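Local coordinates for SIRV1 hypothetical protein ORF119 (Sulfolobus islandicus rudivirus 1 variant xx, PDB 2X3G) that is of unknown function but is a small viral protein with an antiparallel sheet flanked by helices, extended across a two-chain assembly, at residues 40-51 with 66-76. Numbering follows the deposited sequence.
Sequences YIYNHDKNSHVF and HILVFTNKKLD
Asp45 holds CG trans to its own N (chi1 174°), which swings the carboxylate toward Thr71 and Asn72. Thr71 also places OG1 trans to its N (chi1 -174°), facing that carboxylate. Asp45 OD2 takes two bonds: Thr71 OG1 donates to its anti lone pair at 2.7 Å, and Asn72 N approaches nearly end-on to the C-O bond at 3.0 Å. The other oxygen, OD1, accepts from Asn47 N in an Asx turn. A water donates to Asp45 OD1 and accepts from the side-chain ND2 of Asn47 and of Asn72. Bonds to both oxygens should limit the carboxylate's rotation.

His44 NE2 gives a bent bond to Lys73 O (2.7 Å, 135°), with the oxygen in the ring plane. Leu75 CD2 sits over one face of the His44 imidazole, a CH-pi contact 3.7 Å from the centroid. Leu75 CD2 also meets Ile41 CD1 at 3.5 Å. Ile41 also reaches Val69 tip to tip, joining the helix end to the sheet.

Beyond the type I turn Asp45-Ser48, His49 and Phe51 form hydrogen-bonded pairs with Phe70 and Leu68. Phe51 also pairs with a strand of the second subunit. Here helix 30-44 turns into strand 49-55, the first arm of an antiparallel beta hairpin with strand 64-71.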
loop_
_atom_site.group_PDB
_atom_site.type_symbol
_atom_site.label_atom_id
_atom_site.label_comp_id
_atom_site.label_asym_id
_atom_site.label_seq_id
_atom_site.Cartn_x
_atom_site.Cartn_y
_atom_site.Cartn_z
ATOM N N TYR A 40 -13.700 -15.583 -14.803
ATOM C CA TYR A 40 -14.370 -16.744 -14.225
ATOM C C TYR A 40 -15.546 -16.335 -13.313
ATOM O O TYR A 40 -16.643 -16.852 -13.431
ATOM C CB TYR A 40 -13.342 -17.634 -13.503
ATOM C CG TYR A 40 -13.856 -18.348 -12.294
ATOM C CD1 TYR A 40 -13.414 -17.987 -11.021
ATOM C CD2 TYR A 40 -14.782 -19.377 -12.405
ATOM C CE1 TYR A 40 -13.878 -18.628 -9.891
ATOM C CE2 TYR A 40 -15.274 -20.015 -11.265
ATOM C CZ TYR A 40 -14.817 -19.620 -10.007
ATOM O OH TYR A 40 -15.258 -20.238 -8.850
ATOM N N ILE A 41 -15.328 -15.395 -12.408
ATOM C CA ILE A 41 -16.400 -14.945 -11.512
ATOM C C ILE A 41 -17.525 -14.235 -12.291
ATOM O O ILE A 41 -18.726 -14.448 -12.036
ATOM C CB ILE A 41 -15.842 -14.026 -10.398
ATOM C CG1 ILE A 41 -14.895 -14.817 -9.464
ATOM C CG2 ILE A 41 -16.975 -13.355 -9.613
ATOM C CD1 ILE A 41 -15.555 -15.877 -8.616
ATOM N N TYR A 42 -17.134 -13.417 -13.258
ATOM C CA TYR A 42 -18.107 -12.818 -14.180
ATOM C C TYR A 42 -18.974 -13.851 -14.901
ATOM O O TYR A 42 -20.183 -13.673 -14.989
ATOM C CB TYR A 42 -17.419 -11.937 -15.212
ATOM C CG TYR A 42 -18.411 -11.229 -16.090
ATOM C CD1 TYR A 42 -19.031 -10.062 -15.674
ATOM C CD2 TYR A 42 -18.734 -11.734 -17.334
ATOM C CE1 TYR A 42 -19.949 -9.409 -16.499
ATOM C CE2 TYR A 42 -19.642 -11.101 -18.153
ATOM C CZ TYR A 42 -20.252 -9.947 -17.726
ATOM O OH TYR A 42 -21.153 -9.336 -18.564
ATOM N N ASN A 43 -18.369 -14.927 -15.397
ATOM C CA ASN A 43 -19.129 -15.999 -16.037
ATOM C C ASN A 43 -20.008 -16.766 -15.029
ATOM O O ASN A 43 -21.091 -17.232 -15.375
ATOM C CB ASN A 43 -18.198 -16.936 -16.821
ATOM C CG ASN A 43 -17.644 -16.290 -18.089
ATOM O OD1 ASN A 43 -18.094 -15.221 -18.507
ATOM N ND2 ASN A 43 -16.691 -16.965 -18.739
ATOM N N HIS A 44 -19.545 -16.850 -13.787
ATOM C CA HIS A 44 -20.281 -17.482 -12.678
ATOM C C HIS A 44 -21.556 -16.671 -12.351
ATOM O O HIS A 44 -22.640 -17.239 -12.139
ATOM C CB HIS A 44 -19.330 -17.604 -11.473
ATOM C CG HIS A 44 -20.013 -17.772 -10.149
ATOM N ND1 HIS A 44 -20.464 -18.995 -9.691
ATOM C CD2 HIS A 44 -20.289 -16.878 -9.168
ATOM C CE1 HIS A 44 -21.011 -18.837 -8.498
ATOM N NE2 HIS A 44 -20.912 -17.562 -8.156
ATOM N N ASP A 45 -21.425 -15.345 -12.361
ATOM C CA ASP A 45 -22.496 -14.428 -12.000
ATOM C C ASP A 45 -22.204 -13.083 -12.648
ATOM O O ASP A 45 -21.290 -12.394 -12.230
ATOM C CB ASP A 45 -22.518 -14.296 -10.472
ATOM C CG ASP A 45 -23.491 -13.248 -9.952
ATOM O OD1 ASP A 45 -24.261 -12.618 -10.720
ATOM O OD2 ASP A 45 -23.474 -13.065 -8.721
ATOM N N LYS A 46 -22.983 -12.693 -13.649
ATOM C CA LYS A 46 -22.670 -11.458 -14.392
ATOM C C LYS A 46 -22.875 -10.181 -13.563
ATOM O O LYS A 46 -22.393 -9.112 -13.948
ATOM C CB LYS A 46 -23.473 -11.372 -15.682
ATOM C CG LYS A 46 -23.205 -12.541 -16.642
ATOM C CD LYS A 46 -23.275 -12.129 -18.079
ATOM C CE LYS A 46 -22.996 -13.300 -19.001
ATOM N NZ LYS A 46 -22.473 -12.825 -20.309
ATOM N N ASN A 47 -23.603 -10.282 -12.453
ATOM C CA ASN A 47 -23.784 -9.158 -11.505
ATOM C C ASN A 47 -22.727 -9.047 -10.410
ATOM O O ASN A 47 -22.778 -8.123 -9.579
ATOM C CB ASN A 47 -25.142 -9.268 -10.804
ATOM C CG ASN A 47 -26.304 -9.197 -11.759
ATOM O OD1 ASN A 47 -26.302 -8.409 -12.714
ATOM N ND2 ASN A 47 -27.324 -10.017 -11.502
ATOM N N SER A 48 -21.790 -9.989 -10.375
ATOM C CA SER A 48 -20.817 -10.085 -9.303
ATOM C C SER A 48 -19.859 -8.912 -9.316
ATOM O O SER A 48 -19.705 -8.240 -10.352
ATOM C CB SER A 48 -20.015 -11.387 -9.420
ATOM O OG SER A 48 -19.437 -11.512 -10.709
ATOM N N HIS A 49 -19.245 -8.674 -8.159
ATOM C CA HIS A 49 -18.148 -7.711 -8.002
ATOM C C HIS A 49 -16.970 -8.344 -7.299
ATOM O O HIS A 49 -17.128 -9.248 -6.486
ATOM C CB HIS A 49 -18.624 -6.501 -7.215
ATOM C CG HIS A 49 -19.652 -5.699 -7.945
ATOM N ND1 HIS A 49 -19.358 -4.962 -9.072
ATOM C CD2 HIS A 49 -20.981 -5.552 -7.731
ATOM C CE1 HIS A 49 -20.460 -4.377 -9.512
ATOM N NE2 HIS A 49 -21.459 -4.711 -8.713
ATOM N N VAL A 50 -15.777 -7.884 -7.633
ATOM C CA VAL A 50 -14.561 -8.480 -7.087
ATOM C C VAL A 50 -13.634 -7.354 -6.691
ATOM O O VAL A 50 -13.371 -6.449 -7.487
ATOM C CB VAL A 50 -13.858 -9.393 -8.079
ATOM C CG1 VAL A 50 -12.566 -9.966 -7.470
ATOM C CG2 VAL A 50 -14.780 -10.543 -8.514
ATOM N N PHE A 51 -13.214 -7.388 -5.429
ATOM C CA PHE A 51 -12.276 -6.429 -4.870
ATOM C C PHE A 51 -11.006 -7.209 -4.574
ATOM O O PHE A 51 -11.080 -8.271 -3.980
ATOM C CB PHE A 51 -12.860 -5.831 -3.599
ATOM C CG PHE A 51 -12.013 -4.776 -2.975
ATOM C CD1 PHE A 51 -11.605 -3.666 -3.707
ATOM C CD2 PHE A 51 -11.673 -4.845 -1.637
ATOM C CE1 PHE A 51 -10.826 -2.689 -3.129
ATOM C CE2 PHE A 51 -10.911 -3.860 -1.046
ATOM C CZ PHE A 51 -10.477 -2.780 -1.793
ATOM N N HIS A 66 -5.423 -10.869 -1.443
ATOM C CA HIS A 66 -6.699 -10.921 -0.723
ATOM C C HIS A 66 -7.773 -10.511 -1.703
ATOM O O HIS A 66 -7.596 -9.555 -2.445
ATOM C CB HIS A 66 -6.733 -9.986 0.491
ATOM C CG HIS A 66 -5.703 -10.283 1.525
ATOM N ND1 HIS A 66 -5.731 -11.418 2.307
ATOM C CD2 HIS A 66 -4.612 -9.585 1.912
ATOM C CE1 HIS A 66 -4.699 -11.406 3.129
ATOM N NE2 HIS A 66 -4.001 -10.308 2.904
ATOM N N ILE A 67 -8.887 -11.234 -1.695
ATOM C CA ILE A 67 -9.944 -11.014 -2.644
ATOM C C ILE A 67 -11.289 -11.073 -1.935
ATOM O O ILE A 67 -11.541 -12.013 -1.194
ATOM C CB ILE A 67 -9.898 -12.078 -3.760
ATOM C CG1 ILE A 67 -8.547 -12.069 -4.480
ATOM C CG2 ILE A 67 -10.983 -11.845 -4.796
ATOM C CD1 ILE A 67 -8.519 -12.984 -5.699
ATOM N N LEU A 68 -12.134 -10.059 -2.151
ATOM C CA LEU A 68 -13.560 -10.165 -1.829
ATOM C C LEU A 68 -14.361 -10.388 -3.090
ATOM O O LEU A 68 -14.208 -9.671 -4.079
ATOM C CB LEU A 68 -14.101 -8.908 -1.167
ATOM C CG LEU A 68 -13.747 -8.673 0.270
ATOM C CD1 LEU A 68 -14.335 -7.316 0.666
ATOM C CD2 LEU A 68 -14.277 -9.782 1.153
ATOM N N VAL A 69 -15.203 -11.403 -3.047
ATOM C CA VAL A 69 -16.111 -11.719 -4.151
ATOM C C VAL A 69 -17.529 -11.524 -3.597
ATOM O O VAL A 69 -17.910 -12.144 -2.613
ATOM C CB VAL A 69 -15.898 -13.153 -4.665
ATOM C CG1 VAL A 69 -16.991 -13.547 -5.681
ATOM C CG2 VAL A 69 -14.495 -13.316 -5.294
ATOM N N PHE A 70 -18.274 -10.630 -4.220
ATOM C CA PHE A 70 -19.690 -10.434 -3.942
ATOM C C PHE A 70 -20.510 -11.065 -5.059
ATOM O O PHE A 70 -20.363 -10.695 -6.210
ATOM C CB PHE A 70 -19.973 -8.952 -3.911
ATOM C CG PHE A 70 -19.102 -8.209 -2.968
ATOM C CD1 PHE A 70 -17.938 -7.579 -3.418
ATOM C CD2 PHE A 70 -19.426 -8.128 -1.619
ATOM C CE1 PHE A 70 -17.136 -6.872 -2.542
ATOM C CE2 PHE A 70 -18.644 -7.422 -0.756
ATOM C CZ PHE A 70 -17.483 -6.794 -1.211
ATOM N N THR A 71 -21.401 -11.977 -4.694
ATOM C CA THR A 71 -22.122 -12.786 -5.666
ATOM C C THR A 71 -23.420 -13.321 -5.050
ATOM O O THR A 71 -23.538 -13.478 -3.833
ATOM C CB THR A 71 -21.247 -13.959 -6.166
ATOM O OG1 THR A 71 -21.907 -14.676 -7.211
ATOM C CG2 THR A 71 -20.891 -14.939 -5.050
ATOM N N ASN A 72 -24.375 -13.613 -5.919
ATOM C CA ASN A 72 -25.677 -14.119 -5.496
ATOM C C ASN A 72 -25.776 -15.610 -5.740
ATOM O O ASN A 72 -26.814 -16.223 -5.484
ATOM C CB ASN A 72 -26.778 -13.325 -6.205
ATOM C CG ASN A 72 -26.859 -11.911 -5.713
ATOM O OD1 ASN A 72 -26.792 -11.676 -4.507
ATOM N ND2 ASN A 72 -26.999 -10.966 -6.617
ATOM N N LYS A 73 -24.668 -16.213 -6.170
ATOM C CA LYS A 73 -24.627 -17.637 -6.461
ATOM C C LYS A 73 -23.445 -18.250 -5.751
ATOM O O LYS A 73 -22.343 -17.753 -5.889
ATOM C CB LYS A 73 -24.477 -17.847 -7.963
ATOM C CG LYS A 73 -24.443 -19.308 -8.366
ATOM C CD LYS A 73 -24.570 -19.500 -9.873
ATOM C CE LYS A 73 -24.320 -20.953 -10.290
ATOM N NZ LYS A 73 -24.936 -21.948 -9.362
ATOM N N LYS A 74 -23.667 -19.339 -5.025
ATOM C CA LYS A 74 -22.589 -19.971 -4.262
ATOM C C LYS A 74 -21.449 -20.341 -5.173
ATOM O O LYS A 74 -21.678 -20.878 -6.261
ATOM C CB LYS A 74 -23.068 -21.241 -3.568
ATOM C CG LYS A 74 -23.598 -21.037 -2.178
ATOM C CD LYS A 74 -24.179 -22.333 -1.648
ATOM C CE LYS A 74 -24.794 -22.119 -0.280
ATOM N NZ LYS A 74 -25.479 -23.342 0.214
ATOM N N LEU A 75 -20.234 -20.087 -4.703
ATOM C CA LEU A 75 -19.019 -20.403 -5.431
ATOM C C LEU A 75 -18.725 -21.880 -5.305
ATOM O O LEU A 75 -18.923 -22.466 -4.232
ATOM C CB LEU A 75 -17.814 -19.623 -4.871
ATOM C CG LEU A 75 -17.498 -18.209 -5.349
ATOM C CD1 LEU A 75 -16.107 -17.858 -4.846
ATOM C CD2 LEU A 75 -17.595 -18.138 -6.871
ATOM N N ASP A 76 -18.292 -22.481 -6.418
ATOM C CA ASP A 76 -17.634 -23.793 -6.410
ATOM C C ASP A 76 -16.165 -23.580 -6.054
ATOM O O ASP A 76 -15.369 -23.152 -6.880
ATOM C CB ASP A 76 -17.784 -24.487 -7.765
ATOM C CG ASP A 76 -17.034 -25.801 -7.848
ATOM O OD1 ASP A 76 -16.259 -26.144 -6.937
ATOM O OD2 ASP A 76 -17.212 -26.520 -8.849
HETATM O O HOH W 1 -18.369 -21.097 -8.955
HETATM O O HOH W 2 -26.666 -12.129 -9.469
#